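Local coordinates for protein SidF, inhibitor of growth family, member 3 (Legionella pneumophila subsp. pneumophila, PDB 4FYF) that probably acts as a phosphoinositide phosphatase, removing a phosphate from the inositol head group of phosphatidylinositol phosphates, at residues E224-H229 and T395-S400. The protein carries 1 engineered substitution. Residues are numbered along the deposited sequence; the frame is centred on the assembly and turned at random.
Sequences EVNRDH and TIQTGS
An edge strand of the mixed four-stranded sheet, at the end that turns into strand 403-416, is met here by the loop between helix 212-217 and strand 247-254. Val225, Asn226 and Arg227 from the loop touch Thr395, Gln397 and Ser400. Ile396 points to the other side of the strand, against helices 284-311 and 335-348. The Arg227 chain bends at its third torsion (chi3 -104°), which brings NH2 over to the strand. Thr395 CG2 lies 3.3 Å from Arg227 NH2, at the edge of the guanidinium and near its plane. Arg227 NH2 forms a salt bridge with Glu403 OE2 on the next strand, and Arg227 NH1 donates a hydrogen bond to Tyr210 O. Arg227 NE adds only a weak hydrogen bond, to Glu224 O in its own loop, 3.0 Å long and bent to 127°. Further along, Val225 chi1 of 168° turns CG1 away from the backbone N and onto the extended Gln397 side chain. The Asn226 and Gln397 amides cross at about a right angle, and the end of Asn226 also lies near the backbone O of Ser400. The closest approach of the valine to the Gln397 aliphatic chain is Val225 CG1 to Gln397 CG, 3.6 Å.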
loop_
_atom_site.group_PDB
_atom_site.type_symbol
_atom_site.label_atom_id
_atom_site.label_comp_id
_atom_site.label_asym_id
_atom_site.label_seq_id
_atom_site.Cartn_x
_atom_site.Cartn_y
_atom_site.Cartn_z
ATOM N N GLU A 224 -12.489 -17.696 -17.121
ATOM C CA GLU A 224 -11.007 -17.669 -17.146
ATOM C C GLU A 224 -10.401 -17.684 -15.737
ATOM O O GLU A 224 -10.803 -16.897 -14.885
ATOM C CB GLU A 224 -10.465 -16.474 -17.961
ATOM C CG GLU A 224 -9.687 -16.862 -19.227
ATOM C CD GLU A 224 -9.456 -15.694 -20.189
ATOM O OE1 GLU A 224 -10.013 -15.724 -21.303
ATOM O OE2 GLU A 224 -8.721 -14.738 -19.851
ATOM N N VAL A 225 -9.461 -18.599 -15.493
ATOM C CA VAL A 225 -8.846 -18.707 -14.167
ATOM C C VAL A 225 -7.868 -17.540 -13.961
ATOM O O VAL A 225 -7.847 -16.900 -12.883
ATOM C CB VAL A 225 -8.208 -20.100 -13.913
ATOM C CG1 VAL A 225 -7.323 -20.081 -12.673
ATOM C CG2 VAL A 225 -9.301 -21.184 -13.796
ATOM N N ASN A 226 -7.088 -17.244 -15.004
ATOM C CA ASN A 226 -6.106 -16.151 -14.954
ATOM C C ASN A 226 -6.787 -14.827 -15.270
ATOM O O ASN A 226 -7.222 -14.609 -16.399
ATOM C CB ASN A 226 -4.903 -16.404 -15.888
ATOM C CG ASN A 226 -4.207 -17.731 -15.607
ATOM O OD1 ASN A 226 -4.602 -18.780 -16.152
ATOM N ND2 ASN A 226 -3.165 -17.697 -14.758
ATOM N N ARG A 227 -6.864 -13.964 -14.249
ATOM C CA ARG A 227 -7.668 -12.736 -14.279
ATOM C C ARG A 227 -6.841 -11.493 -13.859
ATOM O O ARG A 227 -7.240 -10.690 -12.992
ATOM C CB ARG A 227 -8.968 -12.924 -13.466
ATOM C CG ARG A 227 -10.029 -13.731 -14.208
ATOM C CD ARG A 227 -11.413 -13.668 -13.558
ATOM N NE ARG A 227 -11.735 -14.900 -12.838
ATOM C CZ ARG A 227 -11.653 -15.055 -11.523
ATOM N NH1 ARG A 227 -11.284 -14.051 -10.734
ATOM N NH2 ARG A 227 -11.942 -16.221 -10.994
ATOM N N ASP A 228 -5.663 -11.384 -14.481
ATOM C CA ASP A 228 -4.845 -10.169 -14.497
ATOM C C ASP A 228 -5.658 -8.966 -14.981
ATOM O O ASP A 228 -6.607 -9.115 -15.776
ATOM C CB ASP A 228 -3.639 -10.348 -15.444
ATOM C CG ASP A 228 -2.348 -10.753 -14.719
ATOM O OD1 ASP A 228 -2.361 -10.903 -13.479
ATOM O OD2 ASP A 228 -1.312 -10.924 -15.406
ATOM N N HIS A 229 -5.262 -7.785 -14.501
ATOM C CA HIS A 229 -5.854 -6.486 -14.889
ATOM C C HIS A 229 -5.801 -6.217 -16.407
ATOM O O HIS A 229 -4.727 -6.295 -17.030
ATOM C CB HIS A 229 -5.200 -5.363 -14.047
ATOM C CG HIS A 229 -5.843 -5.143 -12.678
ATOM N ND1 HIS A 229 -6.400 -6.137 -11.957
ATOM C CD2 HIS A 229 -5.975 -3.989 -11.905
ATOM C CE1 HIS A 229 -6.887 -5.645 -10.798
ATOM N NE2 HIS A 229 -6.631 -4.335 -10.765
ATOM N N THR A 395 -12.831 -15.937 -5.090
ATOM C CA THR A 395 -12.167 -17.005 -5.787
ATOM C C THR A 395 -10.719 -17.119 -5.321
ATOM O O THR A 395 -10.049 -16.105 -5.179
ATOM C CB THR A 395 -12.327 -16.821 -7.313
ATOM O OG1 THR A 395 -13.597 -17.364 -7.718
ATOM C CG2 THR A 395 -11.284 -17.578 -8.066
ATOM N N ILE A 396 -10.239 -18.344 -5.091
ATOM C CA ILE A 396 -8.843 -18.586 -4.682
ATOM C C ILE A 396 -8.124 -19.294 -5.808
ATOM O O ILE A 396 -8.541 -20.364 -6.265
ATOM C CB ILE A 396 -8.721 -19.481 -3.400
ATOM C CG1 ILE A 396 -9.414 -18.844 -2.193
ATOM C CG2 ILE A 396 -7.267 -19.783 -3.050
ATOM C CD1 ILE A 396 -8.602 -17.790 -1.474
ATOM N N GLN A 397 -7.028 -18.733 -6.260
ATOM C CA GLN A 397 -6.321 -19.448 -7.298
ATOM C C GLN A 397 -5.483 -20.568 -6.674
ATOM O O GLN A 397 -4.690 -20.312 -5.770
ATOM C CB GLN A 397 -5.500 -18.502 -8.197
ATOM C CG GLN A 397 -5.650 -18.935 -9.656
ATOM C CD GLN A 397 -4.750 -18.237 -10.670
ATOM O OE1 GLN A 397 -4.270 -18.879 -11.623
ATOM N NE2 GLN A 397 -4.535 -16.934 -10.497
ATOM N N THR A 398 -5.638 -21.799 -7.153
ATOM C CA THR A 398 -4.917 -22.915 -6.547
ATOM C C THR A 398 -3.752 -23.441 -7.336
ATOM O O THR A 398 -2.881 -24.092 -6.777
ATOM C CB THR A 398 -5.825 -24.116 -6.324
ATOM O OG1 THR A 398 -6.354 -24.518 -7.580
ATOM C CG2 THR A 398 -6.947 -23.781 -5.373
ATOM N N GLY A 399 -3.761 -23.200 -8.637
ATOM C CA GLY A 399 -2.758 -23.745 -9.545
ATOM C C GLY A 399 -2.793 -22.825 -10.739
ATOM O O GLY A 399 -3.494 -21.805 -10.707
ATOM N N SER A 400 -2.058 -23.155 -11.796
ATOM C CA SER A 400 -1.995 -22.238 -12.932
ATOM C C SER A 400 -3.256 -22.241 -13.799
ATOM O O SER A 400 -3.531 -21.258 -14.460
ATOM C CB SER A 400 -0.723 -22.421 -13.762
ATOM O OG SER A 400 -0.758 -23.643 -14.451
#